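Local coordinates for uroporphyrinogen-III synthetase (Pseudomonas syringae pv. tomato, PDB 3RE1), which probably catalyses the cyclization of the linear tetrapyrrole hydroxymethylbilane to uroporphyrinogen III, a step of porphyrin biosynthesis, at residues 145-150 with 168-173; 68-73 with 93-98; 18-23 with 197-202; 46-51 with 173-178; 224-229 with 241-246. All blocks are in the same frame, centred on the assembly; numbering follows the deposited sequence.

In the fold
Strand 16-19, first in the chain, lies inside the five-stranded parallel sheet. Contact 3 pairs it with strand 196-198, closing a loop over most of the chain. Nested inside is contact 4, where strand 47-50 meets the far end of strand 166-176 in the two-stranded link between the lobes. Within the loop of contact 4 lie contacts 2 and 1, in series, each closing a beta-alpha-beta unit of the second sheet. They touch through strands 69-72 and 143-148. Contact 1 shares Tyr173 with contact 4. After contact 3, contact 5 closes a short beta-alpha-beta unit and adds edge strand 243-245 to the first sheet. No loops cross. Contacts 3 and 5 touch through strands 196-198 and 224-226.

Contact 1 of 5, residues 145-150 with 168-173; sequences LIMRGN and DYLPLY
Strands 143-148 and 166-176 are the two parallel strands of a beta-alpha-beta unit, joined by helix 155-162. Across them, Arg148 stacks on Tyr169. The guanidinium lies flat over one face of the ring, a cation-pi stack with the planes 13° apart. Arg148 CZ sits 3.6 Å from the centroid of the Tyr169 ring, over its centre. The arginine chain bends at chi2 (92°) and chi3 (109°), which folds its end back over the ring. Glu154 holds both partners: it forms a salt bridge with Arg148 NH2 and a hydrogen bond with Tyr169 OH. This should fix the rotation of the stacked groups. Ile146 CB packs against Tyr169 CD1 at 3.6 Å on the same side of the sheet. On the other side, Met147 and Leu170 run side by side, with Met147 CG 3.4 Å from Leu170 CD2. Helix 54-62 lies against Leu170. The backbones are joined by Ile146 N to Asp168 O (2.9 Å), Leu170 N to Ile146 O (2.9 Å) and Leu172 N to Arg148 O (2.8 Å). The bond from Arg148 N to Leu170 O is weak. Next along the chain, Gly149 CA rests over a face of the Tyr173 ring, 3.8 Å from its centroid, as a CH-pi contact. Such pairing is typical of the parallel part of an alpha/beta sheet; here strand 143-148 lies between 166-176 and 69-72.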
# COMPACT_ATOMS: atom_id res chain seq x y z
N LEU A 145 11.88 -15.13 -3.35
CA LEU A 145 12.35 -13.76 -3.51
C LEU A 145 11.15 -12.88 -3.44
O LEU A 145 10.13 -13.18 -4.07
CB LEU A 145 13.04 -13.54 -4.87
CG LEU A 145 13.57 -12.13 -5.11
CD1 LEU A 145 14.63 -11.76 -4.09
CD2 LEU A 145 14.21 -12.09 -6.42
N ILE A 146 11.24 -11.82 -2.66
CA ILE A 146 10.09 -10.92 -2.47
C ILE A 146 10.48 -9.57 -3.01
O ILE A 146 11.49 -8.95 -2.57
CB ILE A 146 9.67 -10.80 -0.96
CG1 ILE A 146 9.08 -12.13 -0.49
CG2 ILE A 146 8.67 -9.68 -0.75
CD1 ILE A 146 8.86 -12.25 1.02
N MET A 147 9.71 -9.11 -3.99
CA MET A 147 9.99 -7.80 -4.59
C MET A 147 9.02 -6.79 -3.97
O MET A 147 7.79 -6.98 -3.97
CB MET A 147 9.85 -7.89 -6.10
CG MET A 147 10.99 -8.71 -6.72
SD MET A 147 10.92 -8.80 -8.49
CE MET A 147 11.79 -10.32 -8.75
N ARG A 148 9.59 -5.73 -3.41
CA ARG A 148 8.77 -4.74 -2.76
C ARG A 148 9.49 -3.40 -2.62
O ARG A 148 10.49 -3.15 -3.30
CB ARG A 148 8.33 -5.26 -1.38
CG ARG A 148 9.29 -6.20 -0.71
CD ARG A 148 10.27 -5.53 0.20
NE ARG A 148 9.97 -5.83 1.60
CZ ARG A 148 10.74 -5.45 2.63
NH1 ARG A 148 11.86 -4.75 2.43
NH2 ARG A 148 10.38 -5.75 3.85
N GLY A 149 8.97 -2.57 -1.71
CA GLY A 149 9.52 -1.26 -1.41
C GLY A 149 10.79 -1.32 -0.60
O GLY A 149 11.35 -2.38 -0.36
N ASN A 150 11.24 -0.14 -0.16
CA ASN A 150 12.45 0.01 0.62
C ASN A 150 12.26 -0.58 2.01
O ASN A 150 13.22 -0.79 2.75
CB ASN A 150 12.80 1.48 0.74
CG ASN A 150 14.25 1.69 1.06
OD1 ASN A 150 14.65 2.77 1.51
ND2 ASN A 150 15.07 0.66 0.81
N ASP A 168 14.52 -13.64 0.67
CA ASP A 168 15.35 -12.47 0.40
C ASP A 168 14.50 -11.36 -0.21
O ASP A 168 13.42 -11.61 -0.78
CB ASP A 168 16.48 -12.83 -0.56
CG ASP A 168 17.55 -13.69 0.09
OD1 ASP A 168 18.00 -13.30 1.19
OD2 ASP A 168 17.95 -14.72 -0.48
N TYR A 169 14.98 -10.13 -0.12
CA TYR A 169 14.21 -9.01 -0.62
C TYR A 169 14.91 -8.36 -1.77
O TYR A 169 16.13 -8.38 -1.85
CB TYR A 169 13.98 -7.96 0.46
CG TYR A 169 13.02 -8.38 1.56
CD1 TYR A 169 11.71 -8.80 1.28
CD2 TYR A 169 13.42 -8.35 2.90
CE1 TYR A 169 10.84 -9.17 2.31
CE2 TYR A 169 12.56 -8.72 3.93
CZ TYR A 169 11.28 -9.11 3.62
OH TYR A 169 10.45 -9.45 4.66
N LEU A 170 14.12 -7.76 -2.65
CA LEU A 170 14.64 -7.02 -3.78
C LEU A 170 13.86 -5.72 -3.79
O LEU A 170 12.79 -5.64 -4.39
CB LEU A 170 14.39 -7.81 -5.06
CG LEU A 170 14.85 -7.13 -6.36
CD1 LEU A 170 16.36 -7.16 -6.50
CD2 LEU A 170 14.18 -7.79 -7.52
N PRO A 171 14.36 -4.70 -3.09
CA PRO A 171 13.68 -3.41 -3.04
C PRO A 171 13.74 -2.69 -4.40
O PRO A 171 14.79 -2.27 -4.86
CB PRO A 171 14.46 -2.68 -1.96
CG PRO A 171 15.87 -3.21 -2.14
CD PRO A 171 15.63 -4.68 -2.33
N LEU A 172 12.59 -2.56 -5.03
CA LEU A 172 12.51 -1.89 -6.34
C LEU A 172 12.19 -0.39 -6.30
O LEU A 172 12.20 0.28 -7.33
CB LEU A 172 11.45 -2.59 -7.16
CG LEU A 172 11.79 -4.06 -7.38
CD1 LEU A 172 10.60 -4.80 -8.00
CD2 LEU A 172 13.01 -4.15 -8.27
N TYR A 173 11.89 0.14 -5.13
CA TYR A 173 11.56 1.55 -4.99
C TYR A 173 11.50 2.02 -3.54
O TYR A 173 11.67 1.22 -2.60
CB TYR A 173 10.23 1.85 -5.67
CG TYR A 173 9.09 1.12 -5.04
CD1 TYR A 173 8.46 1.62 -3.90
CD2 TYR A 173 8.66 -0.09 -5.56
CE1 TYR A 173 7.41 0.92 -3.30
CE2 TYR A 173 7.61 -0.80 -4.96
CZ TYR A 173 6.99 -0.30 -3.84
OH TYR A 173 5.93 -1.00 -3.30

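Contact 2 of 5, residues 68-73 with 93-98; sequences SAVIVV and PMQPWF
A beta-alpha-beta unit, strand 69-72, helix 75-88 and strand 97-99, brings Val70 against the indole of Trp97. Both side chains leave the same side of the sheet and lie side by side. Val70 CG1 stands over the centre of the six-membered ring, 3.6 Å from the Trp97 centroid and 5° off the ring normal, a CH-pi contact. With chi1 at 171° this methyl is anti to the backbone N, which sets it over the indole face. Val70 CB also faces the indole, 3.7 Å from Trp97 CE2. Farther along the strand, Val72 CG2 approaches obliquely, 3.9 Å from Trp97 CZ3. Phe98 lies on the other side of the sheet, and Ala69 CB meets the edge of its ring, 3.7 Å from Phe98 CE1. Three backbone bonds set the parallel register: Val70 N to Pro96 O (3.1 Å), Phe98 N to Val70 O (2.8 Å) and Val72 N to Phe98 O (3.0 Å). Val70 thus uses both its N-H and its carbonyl on segment 93-98. Strand 143-148 continues the sheet beside strand 69-72, and its Met147 touches Val70 and Trp97. Ile85 of helix 75-88 also packs on Trp97, while Leu133 of helix 131-137 packs on Ala69 and Phe98.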
# COMPACT_ATOMS: atom_id res chain seq x y z
N SER A 68 12.79 -20.68 -5.87
CA SER A 68 11.70 -21.56 -6.20
C SER A 68 10.47 -20.75 -6.49
O SER A 68 9.59 -21.21 -7.21
CB SER A 68 11.42 -22.47 -5.00
OG SER A 68 12.60 -23.13 -4.59
N ALA A 69 10.38 -19.55 -5.91
CA ALA A 69 9.20 -18.70 -6.10
C ALA A 69 9.49 -17.24 -5.91
O ALA A 69 10.34 -16.87 -5.11
CB ALA A 69 8.04 -19.13 -5.18
N VAL A 70 8.75 -16.41 -6.65
CA VAL A 70 8.86 -14.97 -6.56
C VAL A 70 7.52 -14.40 -6.16
O VAL A 70 6.53 -14.67 -6.82
CB VAL A 70 9.22 -14.35 -7.92
CG1 VAL A 70 9.12 -12.84 -7.84
CG2 VAL A 70 10.60 -14.75 -8.30
N ILE A 71 7.52 -13.61 -5.09
CA ILE A 71 6.33 -12.92 -4.58
C ILE A 71 6.46 -11.41 -4.80
O ILE A 71 7.49 -10.79 -4.49
CB ILE A 71 6.16 -13.14 -3.03
CG1 ILE A 71 6.07 -14.62 -2.67
CG2 ILE A 71 4.92 -12.45 -2.54
CD1 ILE A 71 6.34 -14.94 -1.20
N VAL A 72 5.42 -10.81 -5.33
CA VAL A 72 5.42 -9.36 -5.58
C VAL A 72 4.28 -8.76 -4.74
O VAL A 72 3.13 -9.18 -4.79
CB VAL A 72 5.22 -9.07 -7.07
CG1 VAL A 72 5.27 -7.56 -7.35
CG2 VAL A 72 6.27 -9.77 -7.88
N VAL A 73 4.59 -7.74 -3.97
CA VAL A 73 3.64 -7.24 -2.99
C VAL A 73 2.78 -6.04 -3.37
O VAL A 73 1.66 -5.91 -2.91
CB VAL A 73 4.37 -6.89 -1.70
CG1 VAL A 73 5.24 -5.63 -1.96
CG2 VAL A 73 3.37 -6.64 -0.58
N PRO A 93 10.59 -15.51 -17.31
CA PRO A 93 11.03 -16.69 -16.56
C PRO A 93 9.95 -17.76 -16.40
O PRO A 93 8.81 -17.45 -16.18
CB PRO A 93 11.42 -16.11 -15.20
CG PRO A 93 11.79 -14.69 -15.50
CD PRO A 93 10.75 -14.28 -16.51
N MET A 94 10.33 -19.02 -16.52
CA MET A 94 9.40 -20.13 -16.32
C MET A 94 9.43 -20.56 -14.87
O MET A 94 9.83 -21.68 -14.55
CB MET A 94 9.80 -21.31 -17.17
CG MET A 94 9.53 -21.10 -18.63
SD MET A 94 7.84 -21.52 -19.15
CE MET A 94 7.33 -19.97 -20.05
N GLN A 95 9.01 -19.68 -13.97
CA GLN A 95 8.98 -20.01 -12.56
C GLN A 95 7.70 -19.45 -11.91
O GLN A 95 7.13 -18.47 -12.41
CB GLN A 95 10.24 -19.50 -11.86
CG GLN A 95 10.12 -18.16 -11.21
CD GLN A 95 11.47 -17.57 -10.79
OE1 GLN A 95 12.28 -18.23 -10.10
NE2 GLN A 95 11.71 -16.33 -11.19
N PRO A 96 7.25 -20.07 -10.80
CA PRO A 96 6.04 -19.63 -10.09
C PRO A 96 6.21 -18.25 -9.51
O PRO A 96 7.23 -17.94 -8.88
CB PRO A 96 5.87 -20.67 -8.99
CG PRO A 96 6.55 -21.89 -9.54
CD PRO A 96 7.75 -21.34 -10.25
N TRP A 97 5.23 -17.39 -9.78
CA TRP A 97 5.19 -16.02 -9.30
C TRP A 97 3.84 -15.86 -8.62
O TRP A 97 2.84 -16.42 -9.07
CB TRP A 97 5.31 -15.04 -10.47
CG TRP A 97 6.72 -14.80 -10.94
CD1 TRP A 97 7.64 -15.74 -11.31
CD2 TRP A 97 7.38 -13.53 -11.08
NE1 TRP A 97 8.83 -15.13 -11.64
CE2 TRP A 97 8.68 -13.78 -11.52
CE3 TRP A 97 6.98 -12.21 -10.87
CZ2 TRP A 97 9.61 -12.74 -11.75
CZ3 TRP A 97 7.90 -11.18 -11.09
CH2 TRP A 97 9.20 -11.46 -11.52
N PHE A 98 3.81 -15.08 -7.53
CA PHE A 98 2.58 -14.88 -6.80
C PHE A 98 2.38 -13.44 -6.41
O PHE A 98 3.35 -12.66 -6.40
CB PHE A 98 2.60 -15.78 -5.56
CG PHE A 98 2.90 -17.22 -5.86
CD1 PHE A 98 4.20 -17.65 -5.99
CD2 PHE A 98 1.88 -18.15 -6.08
CE1 PHE A 98 4.49 -18.98 -6.28
CE2 PHE A 98 2.18 -19.49 -6.37
CZ PHE A 98 3.48 -19.90 -6.47

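Contact 3 of 5, residues 18-23 with 197-202; sequences LLTRPA and LVVSSG
Thr20 OG1 gives a hydrogen bond to Val198 O at 2.8 Å, in the carbonyl plane and on a lone pair. The hydroxyl lies between the backbone N and the carbonyl carbon (chi1 65°), a position that turns it to strand 196-198. A water also donates to Thr20 OG1 and accepts from Ser200 N, bridging the segments where the strands end. The backbone bonds here are weak: Val198 N to Leu18 O and Thr20 N to Val198 O. A second water takes hydrogen bonds from Thr20 N (2.9 Å) and Arg21 NE (3.0 Å), and gives a weak one to Val198 O. Ser200 CB lies over the centre of the Arg21 guanidinium, 3.6 Å from CZ. At the edge of the same group, Val198 CG1 comes within 3.5 Å of Arg21 NH2. Farther out, Arg21 NH1 is hydrogen-bonded to Ala249 O, which should help hold the plane in place. Leu18 CD1 packs on Leu197 CD2 at 3.8 Å, on the opposite side of the sheet from Leu19 and Val198. Leu29 of helix 23-34 touches both Leu19 and Arg21. Pro22 and Ser201 stand at the N-cap positions of the helices that follow. Two neighbouring parallel strands whose C-terminal ends part and turn into helices are typical of the switch point of a doubly wound, flavodoxin-like alpha/beta sheet.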
# COMPACT_ATOMS: atom_id res chain seq x y z
N LEU A 18 -10.68 14.20 3.39
CA LEU A 18 -9.33 14.58 3.06
C LEU A 18 -8.70 13.28 2.60
O LEU A 18 -8.98 12.24 3.18
CB LEU A 18 -8.58 15.06 4.31
CG LEU A 18 -7.36 15.98 4.12
CD1 LEU A 18 -6.34 15.72 5.22
CD2 LEU A 18 -6.71 15.76 2.82
N LEU A 19 -7.90 13.33 1.54
CA LEU A 19 -7.27 12.15 0.96
C LEU A 19 -5.81 12.41 1.02
O LEU A 19 -5.36 13.50 0.69
CB LEU A 19 -7.69 11.93 -0.48
CG LEU A 19 -9.19 11.81 -0.75
CD1 LEU A 19 -9.45 11.57 -2.26
CD2 LEU A 19 -9.77 10.70 0.02
N THR A 20 -5.07 11.40 1.48
CA THR A 20 -3.63 11.54 1.68
C THR A 20 -2.70 10.67 0.82
O THR A 20 -1.47 10.84 0.86
CB THR A 20 -3.28 11.30 3.14
OG1 THR A 20 -3.57 9.94 3.47
CG2 THR A 20 -4.09 12.27 4.04
N ARG A 21 -3.27 9.78 0.01
CA ARG A 21 -2.44 8.93 -0.83
C ARG A 21 -1.76 9.67 -2.02
O ARG A 21 -1.91 10.89 -2.17
CB ARG A 21 -3.29 7.75 -1.31
CG ARG A 21 -4.26 8.06 -2.39
CD ARG A 21 -5.22 6.92 -2.48
NE ARG A 21 -6.05 6.93 -1.29
CZ ARG A 21 -6.75 5.89 -0.84
NH1 ARG A 21 -6.73 4.74 -1.48
NH2 ARG A 21 -7.45 6.03 0.27
N PRO A 22 -0.99 8.95 -2.85
CA PRO A 22 -0.28 9.52 -4.03
C PRO A 22 -1.18 10.30 -4.97
O PRO A 22 -2.37 10.02 -5.09
CB PRO A 22 0.27 8.28 -4.75
CG PRO A 22 0.52 7.32 -3.64
CD PRO A 22 -0.65 7.52 -2.67
N ALA A 23 -0.56 11.26 -5.64
CA ALA A 23 -1.23 12.15 -6.60
C ALA A 23 -2.23 11.49 -7.54
O ALA A 23 -3.42 11.86 -7.54
CB ALA A 23 -0.18 12.92 -7.41
N LEU A 197 -10.99 12.20 7.62
CA LEU A 197 -9.61 12.00 7.20
C LEU A 197 -9.42 10.58 6.74
O LEU A 197 -9.87 9.64 7.39
CB LEU A 197 -8.65 12.31 8.36
CG LEU A 197 -8.87 13.65 9.07
CD1 LEU A 197 -8.08 13.72 10.39
CD2 LEU A 197 -8.50 14.81 8.15
N VAL A 198 -8.74 10.44 5.60
CA VAL A 198 -8.43 9.13 5.02
C VAL A 198 -6.95 8.94 4.77
O VAL A 198 -6.29 9.84 4.28
CB VAL A 198 -9.14 8.92 3.70
CG1 VAL A 198 -8.83 7.50 3.16
CG2 VAL A 198 -10.65 9.10 3.87
N VAL A 199 -6.46 7.75 5.15
CA VAL A 199 -5.10 7.34 4.93
C VAL A 199 -5.16 5.97 4.26
O VAL A 199 -6.11 5.22 4.47
CB VAL A 199 -4.32 7.21 6.24
CG1 VAL A 199 -4.05 8.55 6.80
CG2 VAL A 199 -5.08 6.35 7.20
N SER A 200 -4.16 5.65 3.45
CA SER A 200 -4.19 4.40 2.72
C SER A 200 -3.13 3.39 3.17
O SER A 200 -3.19 2.23 2.77
CB SER A 200 -4.04 4.67 1.24
OG SER A 200 -2.74 5.15 0.95
N SER A 201 -2.18 3.82 4.00
CA SER A 201 -1.13 2.95 4.51
C SER A 201 -0.73 3.35 5.92
O SER A 201 -1.17 4.38 6.43
CB SER A 201 0.11 3.03 3.61
OG SER A 201 0.66 4.35 3.57
N GLY A 202 0.12 2.55 6.54
CA GLY A 202 0.60 2.87 7.84
C GLY A 202 1.58 4.04 7.74
O GLY A 202 1.52 4.97 8.55
O HOH W 1 -5.94 8.69 1.14
O HOH W 2 -2.34 7.50 3.17

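Contact 4 of 5, residues 46-51 with 173-178; sequences LETEPL and YRRYLP
Glu49 N gives a 2.8 Å hydrogen bond to Arg174 O, nearly straight at 165°. Arg174 N returns one to Glu49 O at 2.9 Å, so the two residues form a hydrogen-bonded antiparallel pair. Glu47 and Tyr176 make the next such pair. Glu47 N reaches Tyr176 O at 3.1 Å, while the return bond from Tyr176 N to Glu47 O is weak. Between these pairs, Thr48 stands opposite Arg175 in a non-hydrogen-bonded pair. Strand 47-50 is the edge of the mixed sheet, and its partner is the far end of strand 166-176. Together they form the two-stranded link between the lobes, as in the bilobal fold of this family. On one side of the link, the Tyr176 ring runs alongside Glu47; Tyr176 chi1 of 63° turns it toward strand 47-50. Glu49 CB meets the ring obliquely, 3.7 Å from Tyr176 CE2. Glu47 CG also touches Pro178 CG at 3.5 Å. On the other side, Thr48 CG2 lies over a face of the Tyr173 ring, 4.2 Å from its centroid. Pro76 of helix 75-88 touches both Thr48 and Tyr173. Near the end of the pairing, Leu51 CD1 packs against the backbone of Tyr173.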
# COMPACT_ATOMS: atom_id res chain seq x y z
N LEU A 46 2.25 10.43 0.30
CA LEU A 46 3.18 9.44 -0.24
C LEU A 46 3.43 9.61 -1.71
O LEU A 46 2.53 9.95 -2.47
CB LEU A 46 2.64 8.03 -0.05
CG LEU A 46 2.61 7.45 1.35
CD1 LEU A 46 3.98 7.64 1.99
CD2 LEU A 46 1.52 8.16 2.12
N GLU A 47 4.65 9.34 -2.11
CA GLU A 47 4.98 9.31 -3.51
C GLU A 47 5.85 8.09 -3.76
O GLU A 47 6.62 7.71 -2.88
CB GLU A 47 5.72 10.57 -3.88
CG GLU A 47 4.81 11.66 -4.39
CD GLU A 47 4.37 11.44 -5.83
OE1 GLU A 47 3.66 10.44 -6.10
OE2 GLU A 47 4.72 12.29 -6.69
N THR A 48 5.71 7.49 -4.94
CA THR A 48 6.49 6.28 -5.26
C THR A 48 7.69 6.63 -6.13
O THR A 48 7.53 7.05 -7.27
CB THR A 48 5.62 5.25 -6.01
OG1 THR A 48 4.24 5.38 -5.61
CG2 THR A 48 6.08 3.86 -5.66
N GLU A 49 8.89 6.47 -5.58
CA GLU A 49 10.11 6.79 -6.33
C GLU A 49 10.97 5.57 -6.72
O GLU A 49 11.48 4.88 -5.84
CB GLU A 49 10.97 7.76 -5.55
CG GLU A 49 12.13 8.28 -6.35
CD GLU A 49 13.38 8.44 -5.52
OE1 GLU A 49 14.40 8.86 -6.08
OE2 GLU A 49 13.35 8.13 -4.31
N PRO A 50 11.15 5.32 -8.04
CA PRO A 50 11.95 4.17 -8.47
C PRO A 50 13.37 4.25 -7.97
O PRO A 50 13.87 5.34 -7.70
CB PRO A 50 11.90 4.26 -9.99
CG PRO A 50 10.57 4.88 -10.25
CD PRO A 50 10.49 5.96 -9.19
N LEU A 51 13.98 3.08 -7.83
CA LEU A 51 15.35 2.97 -7.33
C LEU A 51 16.36 2.48 -8.38
O LEU A 51 16.02 1.71 -9.27
CB LEU A 51 15.37 2.05 -6.12
CG LEU A 51 15.24 2.84 -4.84
CD1 LEU A 51 14.83 1.92 -3.71
CD2 LEU A 51 16.58 3.51 -4.54
N TYR A 173 11.89 0.14 -5.13
CA TYR A 173 11.56 1.55 -4.99
C TYR A 173 11.50 2.02 -3.54
O TYR A 173 11.67 1.22 -2.60
CB TYR A 173 10.23 1.85 -5.67
CG TYR A 173 9.09 1.12 -5.04
CD1 TYR A 173 8.46 1.62 -3.90
CD2 TYR A 173 8.66 -0.09 -5.56
CE1 TYR A 173 7.41 0.92 -3.30
CE2 TYR A 173 7.61 -0.80 -4.96
CZ TYR A 173 6.99 -0.30 -3.84
OH TYR A 173 5.93 -1.00 -3.30
N ARG A 174 11.25 3.31 -3.38
CA ARG A 174 11.24 3.95 -2.08
C ARG A 174 10.05 4.88 -2.02
O ARG A 174 9.52 5.32 -3.08
CB ARG A 174 12.55 4.74 -1.89
CG ARG A 174 12.73 5.41 -0.54
CD ARG A 174 14.23 5.65 -0.26
NE ARG A 174 14.47 6.31 1.04
CZ ARG A 174 14.68 7.62 1.20
NH1 ARG A 174 14.68 8.44 0.15
NH2 ARG A 174 14.90 8.11 2.42
N ARG A 175 9.62 5.19 -0.80
CA ARG A 175 8.50 6.11 -0.59
C ARG A 175 8.88 7.28 0.32
O ARG A 175 9.56 7.11 1.34
CB ARG A 175 7.29 5.35 -0.07
CG ARG A 175 6.56 4.62 -1.18
CD ARG A 175 5.29 3.98 -0.68
NE ARG A 175 4.46 3.52 -1.79
CZ ARG A 175 3.31 2.86 -1.66
NH1 ARG A 175 2.83 2.57 -0.45
NH2 ARG A 175 2.64 2.48 -2.75
N TYR A 176 8.45 8.47 -0.09
CA TYR A 176 8.75 9.69 0.64
C TYR A 176 7.52 10.59 0.80
O TYR A 176 6.45 10.33 0.22
CB TYR A 176 9.89 10.45 -0.06
CG TYR A 176 9.54 10.92 -1.45
CD1 TYR A 176 8.53 11.85 -1.66
CD2 TYR A 176 10.22 10.43 -2.57
CE1 TYR A 176 8.19 12.27 -2.92
CE2 TYR A 176 9.88 10.86 -3.84
CZ TYR A 176 8.87 11.78 -4.01
OH TYR A 176 8.53 12.21 -5.25
N LEU A 177 7.70 11.65 1.60
CA LEU A 177 6.67 12.65 1.90
C LEU A 177 6.86 13.88 1.05
O LEU A 177 7.76 14.68 1.32
CB LEU A 177 6.76 13.08 3.36
CG LEU A 177 5.84 14.23 3.77
CD1 LEU A 177 4.39 13.74 3.95
CD2 LEU A 177 6.35 14.86 5.05
N PRO A 178 6.01 14.06 0.02
CA PRO A 178 6.09 15.21 -0.86
C PRO A 178 6.37 16.49 -0.08
O PRO A 178 5.97 16.62 1.07
CB PRO A 178 4.70 15.23 -1.50
CG PRO A 178 4.39 13.78 -1.62
CD PRO A 178 4.85 13.21 -0.32

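Contact 5 of 5, residues 224-229 with 241-246; sequences LFVPSP and RNVIDC
Ile244 CB lies over one face of the Phe225 ring, 4.2 Å from its centroid, in a CH-pi contact. Its CG2 branch, anti to the backbone N, meets the ring at Phe225 CD2 (3.5 Å). The other branch starts at CG1, also over that face and offset toward the rim. Its tip, CD1, ends near the Leu224 backbone, but it is too close to a neighbour in the model, so its place is doubtful. Cys246 SG approaches the same ring at its edge, 4.0 Å from Phe225 CD2, a sulfur-aromatic contact. Strands 224-226 and 243-245 are the parallel arms of a beta-alpha-beta unit whose helix is 229-238. Val226 N bonds to Ile244 O (2.9 Å), and Cys246 N to Val226 O (2.9 Å). On the side facing helix 229-238, Val226 CG1 packs on Val243 CG1 at 3.7 Å, and Ala232 touches both valines. On the other side, Leu254 and Leu258 of helix 251-260 pack on Phe225.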
# COMPACT_ATOMS: atom_id res chain seq x y z
N LEU A 224 -11.42 9.14 11.33
CA LEU A 224 -10.23 8.72 10.62
C LEU A 224 -10.44 7.37 9.96
O LEU A 224 -10.64 6.36 10.65
CB LEU A 224 -9.03 8.70 11.57
CG LEU A 224 -7.74 8.10 11.01
CD1 LEU A 224 -7.24 8.94 9.86
CD2 LEU A 224 -6.71 7.97 12.12
N PHE A 225 -10.37 7.35 8.63
CA PHE A 225 -10.57 6.13 7.85
C PHE A 225 -9.27 5.37 7.48
O PHE A 225 -8.52 5.74 6.56
CB PHE A 225 -11.36 6.47 6.57
CG PHE A 225 -12.76 6.95 6.84
CD1 PHE A 225 -12.99 8.29 7.17
CD2 PHE A 225 -13.84 6.06 6.82
CE1 PHE A 225 -14.27 8.73 7.46
CE2 PHE A 225 -15.11 6.47 7.11
CZ PHE A 225 -15.35 7.82 7.43
N VAL A 226 -9.00 4.31 8.24
CA VAL A 226 -7.79 3.52 8.08
C VAL A 226 -8.06 2.27 7.26
O VAL A 226 -9.15 1.69 7.34
CB VAL A 226 -7.25 3.12 9.45
CG1 VAL A 226 -7.20 4.36 10.29
CG2 VAL A 226 -8.12 2.03 10.11
N PRO A 227 -7.06 1.82 6.49
CA PRO A 227 -7.19 0.67 5.61
C PRO A 227 -7.26 -0.67 6.31
O PRO A 227 -7.82 -1.62 5.75
CB PRO A 227 -5.91 0.75 4.75
CG PRO A 227 -5.34 2.10 4.99
CD PRO A 227 -5.71 2.39 6.40
N SER A 228 -6.71 -0.78 7.53
CA SER A 228 -6.68 -2.08 8.20
C SER A 228 -6.53 -2.01 9.72
O SER A 228 -6.31 -0.95 10.28
CB SER A 228 -5.54 -2.90 7.62
OG SER A 228 -4.30 -2.26 7.88
N PRO A 229 -6.68 -3.17 10.41
CA PRO A 229 -6.58 -3.15 11.85
C PRO A 229 -5.17 -2.71 12.23
O PRO A 229 -4.98 -1.93 13.13
CB PRO A 229 -6.86 -4.59 12.22
CG PRO A 229 -7.80 -5.00 11.18
CD PRO A 229 -7.16 -4.48 9.95
N ARG A 241 -9.36 9.40 18.29
CA ARG A 241 -10.50 8.92 19.08
C ARG A 241 -11.64 8.29 18.26
O ARG A 241 -12.53 7.65 18.82
CB ARG A 241 -11.05 10.05 19.94
CG ARG A 241 -10.00 10.84 20.69
CD ARG A 241 -10.52 12.26 21.00
NE ARG A 241 -9.42 13.22 20.97
CZ ARG A 241 -9.52 14.47 20.55
NH1 ARG A 241 -10.68 14.95 20.13
NH2 ARG A 241 -8.44 15.26 20.54
N ASN A 242 -11.63 8.50 16.96
CA ASN A 242 -12.70 7.98 16.10
C ASN A 242 -12.11 7.27 14.89
O ASN A 242 -12.10 7.80 13.80
CB ASN A 242 -13.65 9.11 15.67
CG ASN A 242 -14.90 8.58 14.95
OD1 ASN A 242 -15.15 7.36 14.97
ND2 ASN A 242 -15.67 9.47 14.29
N VAL A 243 -11.60 6.06 15.10
CA VAL A 243 -10.94 5.31 14.05
C VAL A 243 -11.90 4.39 13.33
O VAL A 243 -12.54 3.54 13.95
CB VAL A 243 -9.76 4.50 14.60
CG1 VAL A 243 -9.06 3.75 13.45
CG2 VAL A 243 -8.80 5.43 15.35
N ILE A 244 -11.99 4.57 12.02
CA ILE A 244 -12.92 3.79 11.22
C ILE A 244 -12.14 2.84 10.36
O ILE A 244 -11.43 3.25 9.45
CB ILE A 244 -13.82 4.71 10.33
CG1 ILE A 244 -14.66 5.64 11.24
CG2 ILE A 244 -14.69 3.86 9.38
CD1 ILE A 244 -13.91 6.83 11.79
N ASP A 245 -12.30 1.56 10.65
CA ASP A 245 -11.59 0.50 9.95
C ASP A 245 -12.35 0.13 8.66
O ASP A 245 -13.52 -0.24 8.72
CB ASP A 245 -11.45 -0.72 10.89
CG ASP A 245 -10.51 -1.81 10.34
OD1 ASP A 245 -10.52 -2.10 9.10
OD2 ASP A 245 -9.76 -2.39 11.18
N CYS A 246 -11.70 0.26 7.50
CA CYS A 246 -12.26 -0.13 6.21
C CYS A 246 -11.56 -1.44 5.81
O CYS A 246 -10.40 -1.67 6.17
CB CYS A 246 -11.95 0.92 5.14
SG CYS A 246 -12.17 2.67 5.64